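Local atomic coordinates of Sensory/regulatory protein rpfC (Xanthomonas campestris pv. campestris, PDB entry 3M6M), a protein that probably acts as a two-component sensor histidine kinase, of which the fragment here is the CheY-like receiver domain that binds a magnesium ion. Residues R16-D21 against K40-N45; D60-D65 against R89-V94. All coordinates share one frame; numbering follows the deposited sequence.

Contacts 1 and 2 are two strand pairings in one parallel sheet, the five-stranded core of a CheY-like receiver domain, with their centres about 10 Å apart. Across the sheet the strands run 40-44, 16-20, 61-65, 93-97 and 115-118, so strand 16-20 of contact 1 is next to strand 61-65 of contact 2. Leu18 O lies 2.8 Å from Ile63 N, a probable hydrogen bond that stitches the pairings together. Along the chain contact 1 is complete before contact 2 begins. These two strands lead to the metal site: Asp21 lies close to the magnesium ion, and Asp65 binds it together with Asp22 and His67.

Contact 1: R16-D21 against K40-N45; sequences RMLVAD and KVLCVN
In the receiver-domain fold, strand 16-20 and the edge strand 40-44 are joined through helix 24-35 as a beta-alpha-beta unit, and they pair here in parallel with their axes 4.7 Å apart at closest approach. Five backbone bonds alternate along the ladder. Met17 N gives to Lys40 O at 2.7 Å, and Leu42 N returns a bond to Met17 O; Val19 N to Leu42 O, Val44 N to Val19 O and Asp21 N to Val44 O carry it on, the last the longest at 3.3 Å. On one face Leu18 and Leu42 lie side by side pointing the same way, CD1 of Leu18 being 3.8 Å from CD2 of Leu42. Each has CG anti to its N (chi1 -173° in both), which keeps the two branches alongside. Further on, Ala20 CB meets Val44 CG1 at 3.9 Å. On the other face Val19 CG2 slants against Val41 CG1 at 3.8 Å, and Cys43 SG packs near Val19 CB. At the start of the strands two like charges come close, Arg16 NH2 and Lys40 NZ being 4.2 Å apart. Leu18 and Ala20 rest on helix 47-56, Met17 and Val41 on Leu34 of helix 24-35, and strand 61-65 flanks 16-20 as its other neighbour.

Contact 2: D60-D65 against R89-V94; sequences DAVIVD and RYTPVV. With MG (magnesium ion), chain T.
Residues 60-64 and 91-94 run in the same general direction, their end-to-end lines 40° apart, and pair in parallel where strand 61-65 meets the start of strand 93-97; helix 73-85 connects them as a beta-alpha-beta unit. Three nearly straight bonds hold the ladder: Val62 N to Pro92 O at 2.8 Å, Val94 N to Val62 O and Val64 N to Val94 O. Earlier, the ring of Pro92 sits against the start of the opposing segment, Pro92 CD 3.2 Å from Asp60 O. On one face Ile63 and Val94 lie side by side, CG1 of Ile63 3.6 Å from CG1 of Val94, which its first torsion (chi1 41°) places between its N and carbonyl carbon. On the other face the side chains of Val64 and Val93 slant across each other, CG1 to CG1 3.9 Å, and Val62 CG2 approaches Thr91 OG1 to the same distance. Helix 47-56 covers Val62 through Val50 and Met54, while Leu77 and Leu80 of helix 73-85 cover Val93. Strand 61-65 ends at Asp65, the position of the phospho-accepting aspartate in receiver domains and probably so here; its OD1 forms a salt bridge with Lys119, and its OD2 binds the magnesium ion at 2.3 Å.

Contact 1: R16-D21 against K40-N45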
# COMPACT_ATOMS: atom_id res chain seq x y z
N ARG D 16 -27.56 30.99 -23.97
CA ARG D 16 -28.05 29.91 -24.82
C ARG D 16 -28.19 28.65 -23.97
O ARG D 16 -27.21 28.11 -23.45
CB ARG D 16 -27.09 29.68 -25.99
CG ARG D 16 -27.78 29.30 -27.29
CD ARG D 16 -26.92 29.66 -28.50
NE ARG D 16 -27.62 29.47 -29.76
CZ ARG D 16 -27.46 28.43 -30.58
NH1 ARG D 16 -26.59 27.47 -30.29
NH2 ARG D 16 -28.15 28.36 -31.71
N MET D 17 -29.43 28.18 -23.82
CA MET D 17 -29.75 27.11 -22.88
C MET D 17 -30.15 25.80 -23.55
O MET D 17 -30.89 25.80 -24.53
CB MET D 17 -30.85 27.55 -21.91
CG MET D 17 -30.43 28.61 -20.92
SD MET D 17 -29.27 27.98 -19.70
CE MET D 17 -28.75 29.50 -18.92
N LEU D 18 -29.65 24.70 -23.00
CA LEU D 18 -30.01 23.36 -23.45
C LEU D 18 -30.63 22.59 -22.28
O LEU D 18 -30.02 22.47 -21.21
CB LEU D 18 -28.79 22.64 -24.02
CG LEU D 18 -28.98 21.27 -24.70
CD1 LEU D 18 -30.05 21.30 -25.79
CD2 LEU D 18 -27.66 20.81 -25.28
N VAL D 19 -31.83 22.08 -22.50
CA VAL D 19 -32.60 21.42 -21.44
C VAL D 19 -32.95 19.99 -21.83
O VAL D 19 -33.39 19.73 -22.95
CB VAL D 19 -33.90 22.21 -21.10
CG1 VAL D 19 -34.67 21.53 -19.98
CG2 VAL D 19 -33.57 23.65 -20.71
N ALA D 20 -32.75 19.06 -20.90
CA ALA D 20 -33.11 17.66 -21.10
C ALA D 20 -34.01 17.13 -19.98
O ALA D 20 -33.64 17.17 -18.81
CB ALA D 20 -31.87 16.79 -21.25
N ASP D 21 -35.18 16.64 -20.37
CA ASP D 21 -36.11 15.95 -19.47
C ASP D 21 -36.99 15.02 -20.29
O ASP D 21 -37.46 15.39 -21.37
CB ASP D 21 -36.96 16.96 -18.70
CG ASP D 21 -37.69 16.33 -17.52
OD1 ASP D 21 -38.56 15.46 -17.74
OD2 ASP D 21 -37.39 16.71 -16.37
N LYS D 40 -32.43 32.05 -24.68
CA LYS D 40 -32.81 31.16 -25.78
C LYS D 40 -32.72 29.71 -25.29
O LYS D 40 -31.78 29.34 -24.59
CB LYS D 40 -31.91 31.39 -27.00
CG LYS D 40 -32.44 30.80 -28.32
CD LYS D 40 -31.93 29.39 -28.57
CE LYS D 40 -32.42 28.83 -29.90
NZ LYS D 40 -31.96 27.43 -30.11
N VAL D 41 -33.71 28.89 -25.67
CA VAL D 41 -33.83 27.53 -25.16
C VAL D 41 -33.93 26.49 -26.27
O VAL D 41 -34.52 26.74 -27.32
CB VAL D 41 -35.09 27.36 -24.25
CG1 VAL D 41 -34.82 26.34 -23.15
CG2 VAL D 41 -35.52 28.69 -23.64
N LEU D 42 -33.33 25.32 -26.03
CA LEU D 42 -33.62 24.12 -26.81
C LEU D 42 -33.90 22.97 -25.84
O LEU D 42 -33.09 22.67 -24.96
CB LEU D 42 -32.48 23.75 -27.76
CG LEU D 42 -32.76 22.60 -28.75
CD1 LEU D 42 -33.59 23.06 -29.94
CD2 LEU D 42 -31.47 21.95 -29.22
N CYS D 43 -35.06 22.34 -26.01
CA CYS D 43 -35.46 21.22 -25.17
C CYS D 43 -35.31 19.90 -25.91
O CYS D 43 -35.65 19.80 -27.09
CB CYS D 43 -36.89 21.39 -24.68
SG CYS D 43 -37.08 22.78 -23.57
N VAL D 44 -34.80 18.90 -25.20
CA VAL D 44 -34.54 17.59 -25.79
C VAL D 44 -35.03 16.47 -24.86
O VAL D 44 -35.24 16.70 -23.66
CB VAL D 44 -33.05 17.46 -26.21
CG1 VAL D 44 -32.20 16.80 -25.13
CG2 VAL D 44 -32.94 16.74 -27.55
N ASN D 45 -35.23 15.27 -25.40
CA ASN D 45 -35.95 14.20 -24.70
C ASN D 45 -35.12 13.32 -23.75
O ASN D 45 -35.69 12.61 -22.91
CB ASN D 45 -36.71 13.32 -25.70
CG ASN D 45 -37.94 14.01 -26.29
OD1 ASN D 45 -38.78 13.35 -26.90
ND2 ASN D 45 -38.04 15.32 -26.11

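Contact 2: D60-D65 against R89-V94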
# COMPACT_ATOMS: atom_id res chain seq x y z
N ASP D 60 -24.33 27.87 -23.45
CA ASP D 60 -23.77 28.53 -22.26
C ASP D 60 -23.92 27.68 -21.00
O ASP D 60 -23.07 27.73 -20.11
CB ASP D 60 -24.40 29.91 -22.06
CG ASP D 60 -23.91 30.93 -23.08
OD1 ASP D 60 -22.68 30.97 -23.35
OD2 ASP D 60 -24.74 31.70 -23.60
N ALA D 61 -25.01 26.91 -20.93
CA ALA D 61 -25.29 26.04 -19.80
C ALA D 61 -26.28 24.94 -20.18
O ALA D 61 -27.14 25.15 -21.03
CB ALA D 61 -25.83 26.85 -18.62
N VAL D 62 -26.14 23.78 -19.53
CA VAL D 62 -27.02 22.64 -19.76
C VAL D 62 -27.79 22.30 -18.48
O VAL D 62 -27.19 22.11 -17.42
CB VAL D 62 -26.25 21.39 -20.25
CG1 VAL D 62 -27.18 20.19 -20.41
CG2 VAL D 62 -25.51 21.68 -21.56
N ILE D 63 -29.11 22.25 -18.58
CA ILE D 63 -29.97 21.80 -17.48
C ILE D 63 -30.46 20.39 -17.78
O ILE D 63 -31.21 20.18 -18.74
CB ILE D 63 -31.17 22.74 -17.25
CG1 ILE D 63 -30.72 24.20 -17.12
CG2 ILE D 63 -31.96 22.29 -16.02
CD1 ILE D 63 -31.84 25.22 -17.11
N VAL D 64 -30.04 19.43 -16.96
CA VAL D 64 -30.37 18.03 -17.18
C VAL D 64 -31.24 17.44 -16.05
O VAL D 64 -31.02 17.73 -14.87
CB VAL D 64 -29.09 17.16 -17.41
CG1 VAL D 64 -28.28 16.98 -16.12
CG2 VAL D 64 -29.45 15.81 -18.03
N ASP D 65 -32.22 16.63 -16.43
CA ASP D 65 -33.01 15.86 -15.49
C ASP D 65 -32.20 14.64 -15.07
O ASP D 65 -31.64 13.94 -15.92
CB ASP D 65 -34.34 15.43 -16.13
CG ASP D 65 -35.19 14.56 -15.21
OD1 ASP D 65 -35.19 14.77 -13.98
OD2 ASP D 65 -35.89 13.67 -15.74
N ARG D 89 -15.16 21.49 -25.92
CA ARG D 89 -15.39 22.74 -25.21
C ARG D 89 -16.11 22.49 -23.88
O ARG D 89 -17.07 21.72 -23.82
CB ARG D 89 -16.22 23.69 -26.09
CG ARG D 89 -16.69 24.97 -25.41
CD ARG D 89 -18.11 25.32 -25.86
NE ARG D 89 -18.52 26.65 -25.43
CZ ARG D 89 -18.40 27.75 -26.18
NH1 ARG D 89 -17.86 27.70 -27.39
NH2 ARG D 89 -18.81 28.92 -25.70
N TYR D 90 -15.63 23.12 -22.81
CA TYR D 90 -16.28 23.04 -21.51
C TYR D 90 -17.59 23.83 -21.50
O TYR D 90 -17.66 24.95 -22.00
CB TYR D 90 -15.37 23.53 -20.38
CG TYR D 90 -16.04 23.49 -19.02
CD1 TYR D 90 -16.08 22.31 -18.28
CD2 TYR D 90 -16.67 24.63 -18.49
CE1 TYR D 90 -16.70 22.26 -17.04
CE2 TYR D 90 -17.30 24.59 -17.25
CZ TYR D 90 -17.31 23.40 -16.53
OH TYR D 90 -17.93 23.36 -15.30
N THR D 91 -18.62 23.22 -20.92
CA THR D 91 -19.90 23.90 -20.70
C THR D 91 -20.57 23.41 -19.40
O THR D 91 -20.67 22.20 -19.17
CB THR D 91 -20.85 23.82 -21.93
OG1 THR D 91 -22.21 23.78 -21.51
CG2 THR D 91 -20.55 22.60 -22.79
N PRO D 92 -20.99 24.36 -18.54
CA PRO D 92 -21.57 24.09 -17.22
C PRO D 92 -22.84 23.24 -17.28
O PRO D 92 -23.68 23.44 -18.17
CB PRO D 92 -21.91 25.48 -16.69
CG PRO D 92 -21.00 26.40 -17.42
CD PRO D 92 -20.87 25.80 -18.79
N VAL D 93 -22.98 22.31 -16.34
CA VAL D 93 -24.15 21.45 -16.26
C VAL D 93 -24.79 21.53 -14.88
O VAL D 93 -24.12 21.32 -13.86
CB VAL D 93 -23.81 19.97 -16.58
CG1 VAL D 93 -25.06 19.11 -16.54
CG2 VAL D 93 -23.13 19.85 -17.94
N VAL D 94 -26.08 21.84 -14.86
CA VAL D 94 -26.88 21.83 -13.63
C VAL D 94 -27.91 20.71 -13.69
O VAL D 94 -28.60 20.52 -14.70
CB VAL D 94 -27.54 23.22 -13.35
CG1 VAL D 94 -28.09 23.84 -14.62
CG2 VAL D 94 -28.63 23.11 -12.28
MG MG T . -37.53 12.11 -15.16